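Local coordinates for mobilization protein A (Pseudomonas aeruginosa, PDB 2NS6) that nicks one strand of plasmid DNA at the origin of transfer and locally unwinds it, as the relaxase of the conjugative relaxosome, at residues H45-E48 and F49-R52. Numbering follows the deposited sequence.
Sequences HMPE and FVER. With MN (manganese (II) ion), chain C.
With CG of F49 lodged between its own backbone N and carbonyl carbon (chi1 80°), the phenyl ring swings back beside P47, and the two side chains run next to each other in the same direction. The touching atom of the proline is CG, 3.4 Å from CE2 of F49, and it approaches the ring obliquely. V50 comes after them in the turn; its CG1 is anti to the backbone N (chi1 171°) and meets the base of the M46 side chain, 4.0 Å from CB of M46. The other branch, CG2 of V50, stands 3.9 Å from CG of P47 and sits above one face of the F49 ring, displaced from its centre. P47, F49 and V50 thus form a small apolar cluster, on which Y56 of helix 53-63 also packs, as it does on M46.

A single backbone hydrogen bond closes the bend, from N of V50 to O of P47 at 3.0 Å. On the solvent side the carboxylates of E48 and E51 approach with OE2 of E48 4.4 Å from OE2 of E51, a spacing that probably costs some electrostatic energy if both are charged. At the start of 45-48, H45 takes no part in this packing: its NE2 binds manganese at 2.4 Å, while its ND1 is held by O of L104. Q96 of helix 84-99 completes the protein ligands of this ion. The motif is a type I beta turn from P47 to V50, in the loop linking edge strand 38-44 of the antiparallel relaxase sheet to helix 53-63.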
ATOM      1  N   HIS A  45      -1.016  -9.425  -2.398  1.00 11.90           N
ATOM      2  CA  HIS A  45      -2.268  -9.479  -3.144  1.00 11.79           C
ATOM      3  C   HIS A  45      -2.171  -9.159  -4.633  1.00 13.75           C
ATOM      4  O   HIS A  45      -3.166  -8.762  -5.237  1.00 14.11           O
ATOM      5  CB  HIS A  45      -3.277  -8.526  -2.509  1.00  9.81           C
ATOM      6  CG  HIS A  45      -3.464  -8.742  -1.041  1.00  8.65           C
ATOM      7  ND1 HIS A  45      -3.647  -7.704  -0.158  1.00 10.02           N
ATOM      8  CD2 HIS A  45      -3.460  -9.874  -0.300  1.00 10.13           C
ATOM      9  CE1 HIS A  45      -3.743  -8.183   1.070  1.00  9.26           C
ATOM     10  NE2 HIS A  45      -3.632  -9.495   1.012  1.00 12.37           N
ATOM     11  N   MET A  46      -0.992  -9.333  -5.227  1.00 12.76           N
ATOM     12  CA  MET A  46      -0.814  -9.050  -6.651  1.00 13.01           C
ATOM     13  C   MET A  46      -1.425 -10.130  -7.549  1.00 12.90           C
ATOM     14  O   MET A  46      -1.245 -11.327  -7.315  1.00 11.66           O
ATOM     15  CB  MET A  46       0.676  -8.913  -6.983  1.00 13.17           C
ATOM     16  CG  MET A  46       1.335  -7.676  -6.436  1.00 11.12           C
ATOM     17  SD  MET A  46       0.580  -6.157  -7.062  1.00 15.32           S
ATOM     18  CE  MET A  46       1.331  -4.941  -5.983  1.00  8.33           C
ATOM     19  N   PRO A  47      -2.157  -9.716  -8.596  1.00 12.94           N
ATOM     20  CA  PRO A  47      -2.785 -10.663  -9.524  1.00 14.36           C
ATOM     21  C   PRO A  47      -1.731 -11.402 -10.334  1.00 14.86           C
ATOM     22  O   PRO A  47      -0.598 -10.929 -10.489  1.00 13.87           O
ATOM     23  CB  PRO A  47      -3.690  -9.772 -10.381  1.00 13.56           C
ATOM     24  CG  PRO A  47      -2.985  -8.460 -10.367  1.00 13.11           C
ATOM     25  CD  PRO A  47      -2.527  -8.334  -8.929  1.00 11.50           C
ATOM     26  N   GLU A  48      -2.109 -12.564 -10.849  1.00 16.63           N
ATOM     27  CA  GLU A  48      -1.197 -13.409 -11.613  1.00 18.82           C
ATOM     28  C   GLU A  48      -0.410 -12.735 -12.745  1.00 19.08           C
ATOM     29  O   GLU A  48       0.744 -13.084 -12.967  1.00 18.80           O
ATOM     30  CB  GLU A  48      -1.967 -14.626 -12.147  1.00 21.69           C
ATOM     31  CG  GLU A  48      -1.163 -15.566 -13.053  1.00 27.70           C
ATOM     32  CD  GLU A  48       0.126 -16.074 -12.413  1.00 30.53           C
ATOM     33  OE1 GLU A  48       0.075 -16.635 -11.293  1.00 29.81           O
ATOM     34  OE2 GLU A  48       1.192 -15.915 -13.048  1.00 33.91           O
ATOM     35  N   PHE A  49      -0.999 -11.775 -13.452  1.00 17.49           N
ATOM     36  CA  PHE A  49      -0.261 -11.143 -14.545  1.00 18.18           C
ATOM     37  C   PHE A  49       0.976 -10.360 -14.079  1.00 18.86           C
ATOM     38  O   PHE A  49       1.846 -10.032 -14.882  1.00 20.33           O
ATOM     39  CB  PHE A  49      -1.190 -10.238 -15.371  1.00 17.11           C
ATOM     40  CG  PHE A  49      -1.455  -8.891 -14.750  1.00 18.56           C
ATOM     41  CD1 PHE A  49      -0.479  -7.899 -14.762  1.00 17.73           C
ATOM     42  CD2 PHE A  49      -2.683  -8.614 -14.158  1.00 18.91           C
ATOM     43  CE1 PHE A  49      -0.721  -6.649 -14.195  1.00 18.95           C
ATOM     44  CE2 PHE A  49      -2.936  -7.365 -13.587  1.00 17.74           C
ATOM     45  CZ  PHE A  49      -1.953  -6.382 -13.607  1.00 16.62           C
ATOM     46  N   VAL A  50       1.055 -10.073 -12.784  1.00 19.21           N
ATOM     47  CA  VAL A  50       2.175  -9.324 -12.211  1.00 19.89           C
ATOM     48  C   VAL A  50       3.395 -10.198 -11.887  1.00 19.73           C
ATOM     49  O   VAL A  50       3.304 -11.093 -11.053  1.00 21.51           O
ATOM     50  CB  VAL A  50       1.725  -8.603 -10.901  1.00 20.98           C
ATOM     51  CG1 VAL A  50       2.925  -8.011 -10.176  1.00 22.55           C
ATOM     52  CG2 VAL A  50       0.715  -7.501 -11.231  1.00 20.26           C
ATOM     53  N   GLU A  51       4.530  -9.942 -12.540  1.00 17.71           N
ATOM     54  CA  GLU A  51       5.750 -10.710 -12.267  1.00 17.39           C
ATOM     55  C   GLU A  51       6.574  -9.962 -11.216  1.00 16.32           C
ATOM     56  O   GLU A  51       7.295 -10.578 -10.425  1.00 16.34           O
ATOM     57  CB  GLU A  51       6.593 -10.904 -13.535  1.00 15.75           C
ATOM     58  CG  GLU A  51       5.913 -11.674 -14.661  1.00 20.48           C
ATOM     59  CD  GLU A  51       5.505 -13.086 -14.269  1.00 22.21           C
ATOM     60  OE1 GLU A  51       6.201 -13.699 -13.436  1.00 24.24           O
ATOM     61  OE2 GLU A  51       4.496 -13.584 -14.813  1.00 27.00           O
ATOM     62  N   ARG A  52       6.459  -8.634 -11.233  1.00 15.80           N
ATOM     63  CA  ARG A  52       7.135  -7.732 -10.285  1.00 17.55           C
ATOM     64  C   ARG A  52       6.104  -6.711  -9.852  1.00 15.84           C
ATOM     65  O   ARG A  52       5.289  -6.279 -10.661  1.00 13.90           O
ATOM     66  CB  ARG A  52       8.261  -6.929 -10.940  1.00 19.59           C
ATOM     67  CG  ARG A  52       9.522  -7.661 -11.216  1.00 23.16           C
ATOM     68  CD  ARG A  52      10.502  -6.673 -11.804  1.00 22.22           C
ATOM     69  NE  ARG A  52      10.955  -5.688 -10.823  1.00 21.29           N
ATOM     70  CZ  ARG A  52      12.180  -5.668 -10.307  1.00 23.29           C
ATOM     71  NH1 ARG A  52      13.070  -6.581 -10.682  1.00 22.13           N
ATOM     72  NH2 ARG A  52      12.520  -4.732  -9.430  1.00 21.70           N
TER
HETATM   73 MN    MN C1002      -3.679 -11.272   2.611  1.00 35.46          MN
HETATM   74  O   HOH W   1      -6.024 -11.444   3.461  1.00 20.13           O